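Local structure of diacylglycerol kinase (3S40) at residues L224-V229 against V257-I262; L139-I144 against L198-N203; P182-Y187 against H263-E268; D129-N134 against I286-G291. The protein probably phosphorylates diacylglycerol to phosphatidic acid at the expense of ATP, as other diacylglycerol kinases do. One frame throughout, in Å; residues are numbered along the deposited sequence.

Interaction 1: residues L224-V229 against V257-I262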
# COMPACT_ATOMS: atom_id res chain seq x y z
N LEU A 224 10.78 -1.05 -7.88
CA LEU A 224 10.72 -0.74 -6.46
C LEU A 224 11.80 0.29 -6.16
O LEU A 224 12.84 0.33 -6.85
CB LEU A 224 11.02 -2.00 -5.67
CG LEU A 224 9.87 -3.00 -5.78
CD1 LEU A 224 10.15 -4.25 -4.97
CD2 LEU A 224 8.60 -2.32 -5.29
N ASP A 225 11.56 1.10 -5.14
CA ASP A 225 12.50 2.14 -4.72
C ASP A 225 13.24 1.75 -3.45
O ASP A 225 12.64 1.60 -2.38
CB ASP A 225 11.78 3.48 -4.51
CG ASP A 225 11.43 4.15 -5.82
OD1 ASP A 225 12.01 5.22 -6.13
OD2 ASP A 225 10.60 3.59 -6.56
N ILE A 226 14.54 1.56 -3.59
CA ILE A 226 15.40 1.32 -2.44
C ILE A 226 15.80 2.67 -1.88
O ILE A 226 16.22 3.57 -2.62
CB ILE A 226 16.68 0.58 -2.85
CG1 ILE A 226 16.33 -0.76 -3.51
CG2 ILE A 226 17.59 0.40 -1.64
CD1 ILE A 226 17.55 -1.53 -3.99
N PHE A 227 15.68 2.82 -0.57
CA PHE A 227 16.00 4.08 0.07
C PHE A 227 16.75 3.77 1.37
O PHE A 227 16.23 3.10 2.28
CB PHE A 227 14.71 4.86 0.35
CG PHE A 227 14.93 6.26 0.86
CD1 PHE A 227 15.15 7.30 -0.03
CD2 PHE A 227 14.93 6.53 2.22
CE1 PHE A 227 15.35 8.60 0.43
CE2 PHE A 227 15.13 7.83 2.68
CZ PHE A 227 15.34 8.86 1.79
N VAL A 228 17.98 4.26 1.45
CA VAL A 228 18.82 4.01 2.61
C VAL A 228 19.24 5.31 3.27
O VAL A 228 19.76 6.20 2.62
CB VAL A 228 20.08 3.25 2.20
CG1 VAL A 228 20.96 3.03 3.43
CG2 VAL A 228 19.72 1.93 1.54
N VAL A 229 19.00 5.44 4.57
CA VAL A 229 19.56 6.60 5.25
C VAL A 229 20.82 6.18 5.99
O VAL A 229 20.77 5.32 6.87
CB VAL A 229 18.58 7.25 6.20
CG1 VAL A 229 19.20 8.53 6.78
CG2 VAL A 229 17.28 7.56 5.48
N VAL A 257 17.90 4.21 -5.14
CA VAL A 257 17.94 3.68 -6.49
C VAL A 257 16.65 2.94 -6.77
O VAL A 257 15.94 2.54 -5.84
CB VAL A 257 19.13 2.72 -6.69
CG1 VAL A 257 18.90 1.41 -5.95
CG2 VAL A 257 19.34 2.45 -8.17
N LYS A 258 16.33 2.77 -8.05
CA LYS A 258 15.18 1.96 -8.44
C LYS A 258 15.65 0.64 -9.00
O LYS A 258 16.57 0.60 -9.78
CB LYS A 258 14.33 2.71 -9.46
CG LYS A 258 13.37 3.72 -8.82
CD LYS A 258 12.91 4.76 -9.82
CE LYS A 258 11.84 5.66 -9.24
NZ LYS A 258 10.57 4.90 -9.04
N ALA A 259 15.01 -0.45 -8.59
CA ALA A 259 15.41 -1.76 -9.08
C ALA A 259 14.25 -2.75 -9.11
O ALA A 259 13.26 -2.56 -8.41
CB ALA A 259 16.56 -2.31 -8.26
N LYS A 260 14.36 -3.79 -9.94
CA LYS A 260 13.29 -4.79 -10.02
C LYS A 260 13.54 -6.01 -9.15
O LYS A 260 12.60 -6.65 -8.70
CB LYS A 260 13.05 -5.24 -11.47
CG LYS A 260 12.42 -4.19 -12.35
CD LYS A 260 11.92 -4.82 -13.64
CE LYS A 260 11.19 -3.80 -14.51
NZ LYS A 260 10.34 -4.47 -15.54
N SER A 261 14.81 -6.34 -8.93
CA SER A 261 15.16 -7.53 -8.17
C SER A 261 16.20 -7.19 -7.12
O SER A 261 17.32 -6.76 -7.44
CB SER A 261 15.68 -8.64 -9.09
OG SER A 261 15.86 -9.84 -8.37
N ILE A 262 15.83 -7.38 -5.87
CA ILE A 262 16.59 -6.83 -4.77
C ILE A 262 16.88 -7.86 -3.70
O ILE A 262 16.00 -8.62 -3.28
CB ILE A 262 15.84 -5.64 -4.14
CG1 ILE A 262 15.46 -4.64 -5.24
CG2 ILE A 262 16.67 -4.98 -3.04
CD1 ILE A 262 14.64 -3.46 -4.77
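The carboxylate of Asp225 meets Lys258 both at an edge and over one face. Lys258 NZ sits close to the carboxylate plane and takes the syn lone pair of OD2, giving a salt bridge with NZ 2.8 Å from Asp225 OD2. The methylene CG of the same lysine lies over one face of the group, 3.6 Å from Asp225 CG, so the two side chains run alongside each other. A bend at the last lysine torsion (chi4 -69°) turns NZ back to the acid. The other oxygen, OD1, is hydrogen-bonded by His256 NE2, while NZ has a second carboxylate partner in Asp221 OD1 and also donates to Asn216 O, so its charge is probably shared between two acids.

These residues form a non-hydrogen-bonded antiparallel pair, flanked by the hydrogen-bonded pairs Leu224-Ala259 and Ile226-Val257. Ile226 N to Val257 O, at 2.8 Å, is the shortest of the four backbone bonds. The strands belong to one sheet of a beta sandwich, with 257-259 on one of its two outermost strands; at Lys260 the chain leaves for the facing sheet, and Asp188 receives the N-H groups of Lys260 and Ser261.

The crossover brings Ile262 against the apolar face carrying Leu224, Ile226, Val257 and Ala259. Ile226 and Ile262 reach tip to tip, and Ile262 CD1 is only 3.4 Å from Ile226 CG1, tighter than ordinary van der Waals contact. Ile262 CD1 also touches Leu224 CB at 4.0 Å. On the side of Val257, its CG1 branch packs 3.8 Å from Ile226 CD1, and Tyr187 covers this patch.

Interaction 2: residues L139-I144 against L198-N203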
# COMPACT_ATOMS: atom_id res chain seq x y z
N LEU A 139 1.95 -3.90 -0.48
CA LEU A 139 1.47 -2.88 -1.40
C LEU A 139 2.19 -1.55 -1.17
O LEU A 139 2.37 -0.75 -2.10
CB LEU A 139 -0.02 -2.69 -1.16
CG LEU A 139 -0.91 -2.47 -2.38
CD1 LEU A 139 -0.49 -3.39 -3.50
CD2 LEU A 139 -2.37 -2.70 -1.99
N ASN A 140 2.61 -1.32 0.07
CA ASN A 140 3.13 -0.02 0.45
C ASN A 140 4.62 0.05 0.66
O ASN A 140 5.33 0.79 -0.03
CB ASN A 140 2.40 0.50 1.69
CG ASN A 140 1.70 1.79 1.43
OD1 ASN A 140 0.47 1.85 1.43
ND2 ASN A 140 2.47 2.83 1.18
N PHE A 141 5.13 -0.72 1.61
CA PHE A 141 6.53 -0.58 1.95
C PHE A 141 7.08 -1.77 2.70
O PHE A 141 6.35 -2.53 3.32
CB PHE A 141 6.74 0.71 2.76
CG PHE A 141 6.43 0.56 4.23
CD1 PHE A 141 7.43 0.23 5.13
CD2 PHE A 141 5.13 0.71 4.69
CE1 PHE A 141 7.15 0.08 6.47
CE2 PHE A 141 4.84 0.54 6.05
CZ PHE A 141 5.85 0.23 6.93
N TRP A 142 8.40 -1.90 2.63
CA TRP A 142 9.17 -2.87 3.38
C TRP A 142 10.26 -2.02 4.07
O TRP A 142 10.91 -1.20 3.41
CB TRP A 142 9.78 -3.86 2.39
CG TRP A 142 10.76 -4.88 2.91
CD1 TRP A 142 10.55 -6.23 3.03
CD2 TRP A 142 12.13 -4.66 3.31
NE1 TRP A 142 11.68 -6.85 3.50
CE2 TRP A 142 12.67 -5.92 3.68
CE3 TRP A 142 12.94 -3.53 3.40
CZ2 TRP A 142 13.98 -6.06 4.14
CZ3 TRP A 142 14.24 -3.67 3.85
CH2 TRP A 142 14.75 -4.93 4.22
N GLY A 143 10.44 -2.20 5.37
CA GLY A 143 11.43 -1.43 6.12
C GLY A 143 12.10 -2.16 7.27
O GLY A 143 11.46 -2.92 8.00
N ILE A 144 13.40 -1.94 7.42
CA ILE A 144 14.16 -2.38 8.59
C ILE A 144 14.82 -1.16 9.24
O ILE A 144 15.32 -0.28 8.53
CB ILE A 144 15.29 -3.38 8.22
CG1 ILE A 144 16.26 -2.74 7.23
CG2 ILE A 144 14.73 -4.67 7.65
CD1 ILE A 144 17.42 -3.64 6.83
N LEU A 198 18.56 3.32 8.53
CA LEU A 198 17.25 2.92 8.02
C LEU A 198 17.33 2.40 6.58
O LEU A 198 18.00 2.99 5.73
CB LEU A 198 16.28 4.11 8.09
CG LEU A 198 14.92 3.94 7.41
CD1 LEU A 198 13.97 3.14 8.29
CD2 LEU A 198 14.33 5.29 7.08
N VAL A 199 16.65 1.30 6.31
CA VAL A 199 16.57 0.78 4.95
C VAL A 199 15.12 0.57 4.55
O VAL A 199 14.36 -0.08 5.26
CB VAL A 199 17.32 -0.54 4.79
CG1 VAL A 199 17.22 -1.02 3.35
CG2 VAL A 199 18.78 -0.37 5.21
N MSE A 200 14.75 1.10 3.39
CA MSE A 200 13.40 0.90 2.92
C MSE A 200 13.23 0.66 1.45
O MSE A 200 14.00 1.15 0.61
CB MSE A 200 12.51 2.02 3.38
CG MSE A 200 12.00 1.72 4.74
SE MSE A 200 10.90 3.12 5.27
CE MSE A 200 9.73 3.21 3.67
N VAL A 201 12.19 -0.12 1.16
CA VAL A 201 11.81 -0.49 -0.19
C VAL A 201 10.37 -0.06 -0.37
O VAL A 201 9.48 -0.58 0.29
CB VAL A 201 11.94 -2.01 -0.38
CG1 VAL A 201 11.73 -2.37 -1.84
CG2 VAL A 201 13.30 -2.46 0.08
N GLY A 202 10.15 0.91 -1.25
CA GLY A 202 8.85 1.53 -1.38
C GLY A 202 8.12 1.21 -2.67
O GLY A 202 8.73 1.06 -3.73
N ASN A 203 6.80 1.13 -2.57
CA ASN A 203 5.95 0.91 -3.72
C ASN A 203 4.83 1.92 -3.75
O ASN A 203 4.47 2.43 -4.79
CB ASN A 203 5.34 -0.49 -3.69
CG ASN A 203 4.60 -0.83 -4.98
OD1 ASN A 203 5.13 -0.67 -6.07
ND2 ASN A 203 3.36 -1.27 -4.84
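Val201 CG2 lies 3.5 Å from Trp142 CE3, placed obliquely to the indole. The six-membered end of the same ring continues alongside Val199, reaching its CG1 through CZ3 at 4.0 Å. Ile144 packs on Val199 from the next position: its CG1, held between the backbone N and the carbonyl carbon (chi1 59°), is pressed to 3.5 Å from Val199 CB.

Phe141 and Met200, a selenomethionine in the crystal, lie on the opposite face, where Gly143 offers only its CA. Met200 CG lies 3.5 Å from Gly143 CA, and the chain then bends at chi3, carrying CE towards Phe141 CB and CD1. The selenium stands 5.5 Å from the Phe141 ring centroid, a Met-aromatic contact approached obliquely, 52° off the ring normal.

Behind these side chains is an antiparallel ladder, the strand directions 169° apart, in the middle of one sheet of the C-terminal beta sandwich. Trp142 and Val201 form a hydrogen-bonded pair, as do Ile144 and Val199; Val201 N reaches Trp142 O at 2.8 Å. Strand 224-230 pairs with the far edge of 198-202, and strand 271-274 with that of 141-144. Trp142 and Val201 face the other sheet, where Ile286 touches both.

Beyond the ladder the pairing continues with Asn203 N bound to Asn140 O. The Asn203 side chain takes over next: ND2 donates to Leu139 O at 3.0 Å, with that acceptor near the amide plane, and donates also to Asp129 O. Asp275 in turn positions the turn before the strand, its carboxylate accepting from the backbone N of Leu139, Asn140 and Phe141.

Interaction 3: residues P182-Y187 against H263-E268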
# COMPACT_ATOMS: atom_id res chain seq x y z
N PRO A 182 25.22 -2.39 9.67
CA PRO A 182 25.76 -2.64 8.33
C PRO A 182 24.76 -3.40 7.45
O PRO A 182 24.02 -4.26 7.93
CB PRO A 182 26.98 -3.51 8.61
CG PRO A 182 26.63 -4.25 9.85
CD PRO A 182 25.80 -3.30 10.67
N VAL A 183 24.78 -3.08 6.17
CA VAL A 183 23.86 -3.66 5.22
C VAL A 183 24.58 -3.87 3.90
O VAL A 183 25.51 -3.13 3.55
CB VAL A 183 22.61 -2.75 4.99
CG1 VAL A 183 22.97 -1.55 4.10
CG2 VAL A 183 21.47 -3.54 4.38
N LYS A 184 24.15 -4.90 3.19
CA LYS A 184 24.67 -5.21 1.88
C LYS A 184 23.45 -5.37 0.98
O LYS A 184 22.55 -6.15 1.30
CB LYS A 184 25.46 -6.52 1.93
CG LYS A 184 26.49 -6.69 0.84
CD LYS A 184 27.43 -7.85 1.15
CE LYS A 184 27.74 -7.95 2.64
NZ LYS A 184 28.29 -6.70 3.23
N ILE A 185 23.40 -4.62 -0.11
CA ILE A 185 22.24 -4.68 -1.00
C ILE A 185 22.67 -5.00 -2.42
O ILE A 185 23.50 -4.30 -2.99
CB ILE A 185 21.44 -3.35 -1.01
CG1 ILE A 185 20.99 -2.96 0.40
CG2 ILE A 185 20.23 -3.46 -1.93
CD1 ILE A 185 20.31 -1.60 0.51
N THR A 186 22.12 -6.08 -2.97
CA THR A 186 22.29 -6.40 -4.39
C THR A 186 20.99 -6.08 -5.11
O THR A 186 19.91 -6.47 -4.68
CB THR A 186 22.61 -7.89 -4.61
OG1 THR A 186 21.47 -8.69 -4.23
CG2 THR A 186 23.82 -8.31 -3.80
N TYR A 187 21.10 -5.37 -6.23
CA TYR A 187 19.89 -4.98 -6.93
C TYR A 187 20.14 -4.98 -8.42
O TYR A 187 20.89 -4.15 -8.94
CB TYR A 187 19.43 -3.60 -6.47
CG TYR A 187 20.48 -2.54 -6.64
CD1 TYR A 187 20.47 -1.70 -7.75
CD2 TYR A 187 21.51 -2.39 -5.72
CE1 TYR A 187 21.44 -0.73 -7.93
CE2 TYR A 187 22.48 -1.43 -5.89
CZ TYR A 187 22.45 -0.60 -6.99
OH TYR A 187 23.42 0.36 -7.15
N HIS A 263 18.13 -7.89 -3.27
CA HIS A 263 18.50 -8.73 -2.14
C HIS A 263 19.17 -7.89 -1.07
O HIS A 263 20.13 -7.15 -1.35
CB HIS A 263 19.42 -9.89 -2.56
CG HIS A 263 19.61 -10.90 -1.48
ND1 HIS A 263 20.67 -10.85 -0.60
CD2 HIS A 263 18.86 -11.97 -1.12
CE1 HIS A 263 20.58 -11.86 0.25
NE2 HIS A 263 19.48 -12.55 -0.04
N ILE A 264 18.66 -8.02 0.15
CA ILE A 264 19.16 -7.25 1.28
C ILE A 264 19.69 -8.17 2.37
O ILE A 264 18.98 -9.04 2.89
CB ILE A 264 18.07 -6.36 1.91
CG1 ILE A 264 17.32 -5.57 0.84
CG2 ILE A 264 18.68 -5.42 2.93
CD1 ILE A 264 15.89 -6.04 0.66
N GLU A 265 20.96 -7.97 2.71
CA GLU A 265 21.63 -8.80 3.70
C GLU A 265 22.20 -7.91 4.79
O GLU A 265 22.71 -6.82 4.52
CB GLU A 265 22.73 -9.61 3.02
CG GLU A 265 23.72 -10.27 3.97
CD GLU A 265 24.94 -10.82 3.25
OE1 GLU A 265 24.78 -11.33 2.12
OE2 GLU A 265 26.06 -10.73 3.81
N THR A 266 22.10 -8.38 6.03
CA THR A 266 22.64 -7.66 7.18
C THR A 266 23.67 -8.50 7.92
O THR A 266 23.82 -9.69 7.67
CB THR A 266 21.53 -7.33 8.18
OG1 THR A 266 20.82 -8.53 8.49
CG2 THR A 266 20.56 -6.32 7.59
N GLU A 267 24.38 -7.85 8.85
CA GLU A 267 25.36 -8.51 9.71
C GLU A 267 24.68 -9.55 10.60
O GLU A 267 25.05 -10.72 10.60
CB GLU A 267 26.06 -7.48 10.58
CG GLU A 267 27.44 -7.90 11.07
CD GLU A 267 28.47 -7.91 9.95
OE1 GLU A 267 28.18 -7.37 8.86
OE2 GLU A 267 29.57 -8.45 10.17
N GLU A 268 23.70 -9.09 11.37
CA GLU A 268 22.87 -9.97 12.17
C GLU A 268 21.44 -9.88 11.70
O GLU A 268 20.99 -8.81 11.30
CB GLU A 268 22.92 -9.56 13.64
CG GLU A 268 24.24 -9.79 14.33
CD GLU A 268 24.16 -9.44 15.80
OE1 GLU A 268 24.59 -10.27 16.64
OE2 GLU A 268 23.67 -8.34 16.12
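Lys184 and Glu265 face each other as a hydrogen-bonded antiparallel pair, as do Thr186 and His263, in the sheet of the C-terminal beta sandwich that lies opposite strand 224-230. The two strand segments approach to 4.7 Å, with 160° between their directions. Both bonds of each pair are short; Lys184 N to Glu265 O and His263 N to Thr186 O each measure 2.7 Å. Ile185 and Ile264 form the non-hydrogen-bonded pair between them, where Ile185 CA also comes 3.3 Å from His263 O in a CA-H...O contact.

Val183, Ile185 and Ile264 turn to the buried face of the sheet. The CG2 branch of Ile264 meets Val183 CG2 at 3.7 Å, the two side chains crossing at a slant, and Ile185 CG1 approaches the same methyl more distantly. Ile226 and Val228 of the facing sheet cover Ile185, and Ile286 of the neighbouring strand touches Ile264.

The other face carries Lys184, Thr186, His263 and Glu265. Lys184 and Glu265 run side by side, but the contact is through Lys184 CE, 3.5 Å from Glu265 OE2, since bends at chi3 and chi4 leave NZ 4.6 Å from that oxygen. NZ forms its salt bridge with Glu193 OE2 instead; the nearby Glu265 may still contribute an attractive field.

Where the ladder ends, the Pro182 ring crosses the Glu267 side chain at about a right angle, with Pro182 CG 3.4 Å from Glu267 CB. Thr266 OG1, also hydrogen-bonded to Thr282 OG1, donates to Glu268 O at 2.8 Å, from a position 62° out of that carbonyl plane.

Interaction 4: residues D129-N134 against I286-G291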
# COMPACT_ATOMS: atom_id res chain seq x y z
N ASP A 129 1.19 -2.33 -9.31
CA ASP A 129 2.19 -3.36 -9.04
C ASP A 129 2.09 -3.83 -7.58
O ASP A 129 1.72 -3.05 -6.70
CB ASP A 129 3.62 -2.84 -9.31
CG ASP A 129 3.78 -2.20 -10.70
OD1 ASP A 129 3.00 -2.52 -11.63
OD2 ASP A 129 4.71 -1.35 -10.85
N VAL A 130 2.43 -5.09 -7.34
CA VAL A 130 2.42 -5.65 -6.00
C VAL A 130 3.77 -6.27 -5.71
O VAL A 130 4.27 -7.08 -6.50
CB VAL A 130 1.33 -6.75 -5.87
CG1 VAL A 130 1.47 -7.49 -4.54
CG2 VAL A 130 -0.07 -6.15 -6.07
N ALA A 131 4.34 -5.92 -4.57
CA ALA A 131 5.67 -6.41 -4.22
C ALA A 131 5.61 -7.78 -3.53
O ALA A 131 4.60 -8.14 -2.93
CB ALA A 131 6.39 -5.38 -3.33
N LYS A 132 6.72 -8.52 -3.62
CA LYS A 132 6.89 -9.77 -2.89
C LYS A 132 8.24 -9.83 -2.17
O LYS A 132 9.30 -9.79 -2.80
CB LYS A 132 6.82 -10.96 -3.85
CG LYS A 132 5.69 -11.92 -3.56
CD LYS A 132 6.07 -13.34 -3.95
CE LYS A 132 4.90 -14.07 -4.60
NZ LYS A 132 5.13 -15.54 -4.71
N ALA A 133 8.19 -9.94 -0.85
CA ALA A 133 9.41 -10.09 -0.06
C ALA A 133 9.44 -11.46 0.62
O ALA A 133 8.57 -11.77 1.43
CB ALA A 133 9.51 -8.97 0.97
N ASN A 134 10.44 -12.28 0.29
CA ASN A 134 10.50 -13.65 0.81
C ASN A 134 9.12 -14.30 0.74
O ASN A 134 8.62 -14.81 1.74
CB ASN A 134 11.00 -13.69 2.26
CG ASN A 134 12.49 -13.38 2.39
OD1 ASN A 134 13.21 -13.34 1.39
ND2 ASN A 134 12.97 -13.19 3.63
N ILE A 286 13.58 -9.58 -2.78
CA ILE A 286 12.38 -8.84 -3.16
C ILE A 286 12.19 -8.80 -4.67
O ILE A 286 13.13 -8.51 -5.42
CB ILE A 286 12.35 -7.40 -2.62
CG1 ILE A 286 12.85 -7.35 -1.17
CG2 ILE A 286 10.95 -6.82 -2.74
CD1 ILE A 286 12.67 -6.02 -0.51
N GLU A 287 10.95 -9.09 -5.07
CA GLU A 287 10.53 -9.12 -6.47
C GLU A 287 9.30 -8.23 -6.63
O GLU A 287 8.55 -8.02 -5.69
CB GLU A 287 10.12 -10.55 -6.88
CG GLU A 287 11.11 -11.64 -6.52
CD GLU A 287 12.39 -11.58 -7.34
OE1 GLU A 287 13.41 -12.13 -6.89
OE2 GLU A 287 12.37 -10.97 -8.43
N LEU A 288 9.09 -7.72 -7.84
CA LEU A 288 7.89 -6.94 -8.10
C LEU A 288 6.98 -7.65 -9.09
O LEU A 288 7.44 -8.11 -10.13
CB LEU A 288 8.28 -5.58 -8.67
CG LEU A 288 7.05 -4.70 -8.86
CD1 LEU A 288 6.68 -4.02 -7.55
CD2 LEU A 288 7.27 -3.70 -9.95
N LEU A 289 5.69 -7.73 -8.78
CA LEU A 289 4.72 -8.27 -9.74
C LEU A 289 4.01 -7.14 -10.48
O LEU A 289 3.12 -6.47 -9.95
CB LEU A 289 3.71 -9.16 -9.02
CG LEU A 289 4.34 -10.25 -8.15
CD1 LEU A 289 3.25 -10.92 -7.30
CD2 LEU A 289 5.09 -11.26 -9.02
N GLN A 290 4.40 -6.93 -11.72
CA GLN A 290 3.93 -5.79 -12.46
C GLN A 290 2.44 -5.92 -12.80
O GLN A 290 1.99 -6.95 -13.29
CB GLN A 290 4.79 -5.59 -13.71
CG GLN A 290 4.77 -4.20 -14.28
CD GLN A 290 5.88 -3.94 -15.30
OE1 GLN A 290 6.95 -4.57 -15.27
NE2 GLN A 290 5.63 -3.01 -16.21
N GLY A 291 1.67 -4.88 -12.50
CA GLY A 291 0.27 -4.85 -12.84
C GLY A 291 -0.53 -6.01 -12.27
O GLY A 291 -1.48 -6.47 -12.89
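Asp129 opens the contact with its carboxylate directed at the far end of the partner strand: OD1 accepts from Gly291 N at 2.8 Å, on the anti side and 23° out of the carboxylate plane. The chi1 of -51° sets CG beside the backbone N, from where the group crosses Leu288 obliquely and OD2 comes 3.6 Å from Leu288 CD2.

Val130 follows with the hydrogen-bonded pair to Leu289, Leu289 N reaching Val130 O at 2.8 Å. Leu289 CB also leans on that oxygen, 3.3 Å away. Ala131, opposite Leu288, touches CD1 of the leucine only loosely through its methyl.

At Lys132 the ladder repeats, Lys132 N donating to Glu287 O at 2.8 Å, while the amine points off from segment 286-291. The CG2 branch of Ile286 rests 3.4 Å from Lys132 O. Ala133 CB then meets Ile286 CG1 at 4.3 Å on the face turned to the sandwich interior, where Leu224 covers both Ile286 and Leu288.

Strand 125-133, from the catalytic-family part of the sequence, is thereby built into a sheet of the C-terminal beta sandwich. Because OD2 of Asp129 accepts from Gly222 N while OD1 holds Gly291 N, two backbone donors on separate oxygens probably limit the rotation of the carboxylate and connect the corner at Gln290-Gly291 with the backbone at Gly222.

How the interactions relate
Interactions 1 and 2 are neighbours in one sheet, their centres about 9 Å apart, joined by Phe227 N to Met200 O at 2.7 Å and Gly202 N to Asp225 O at 2.8 Å. Interactions 3 and 4 lie in the facing sheet, about 18 Å between centres, linked by Ile264 CD1 touching Ile286 CD1 at 3.4 Å. Segment 257-262 passes between the sheets: Ile262 O accepts from Ile286 N at 2.7 Å, tying interaction 1 to interaction 4. Interaction 2 reaches interaction 4 through Trp142 CD1, 3.6 Å from Ala133 CB, and Trp142 CH2 packs on Ile264 CD1 of interaction 3. Together the four contacts join both sheets around the sandwich core.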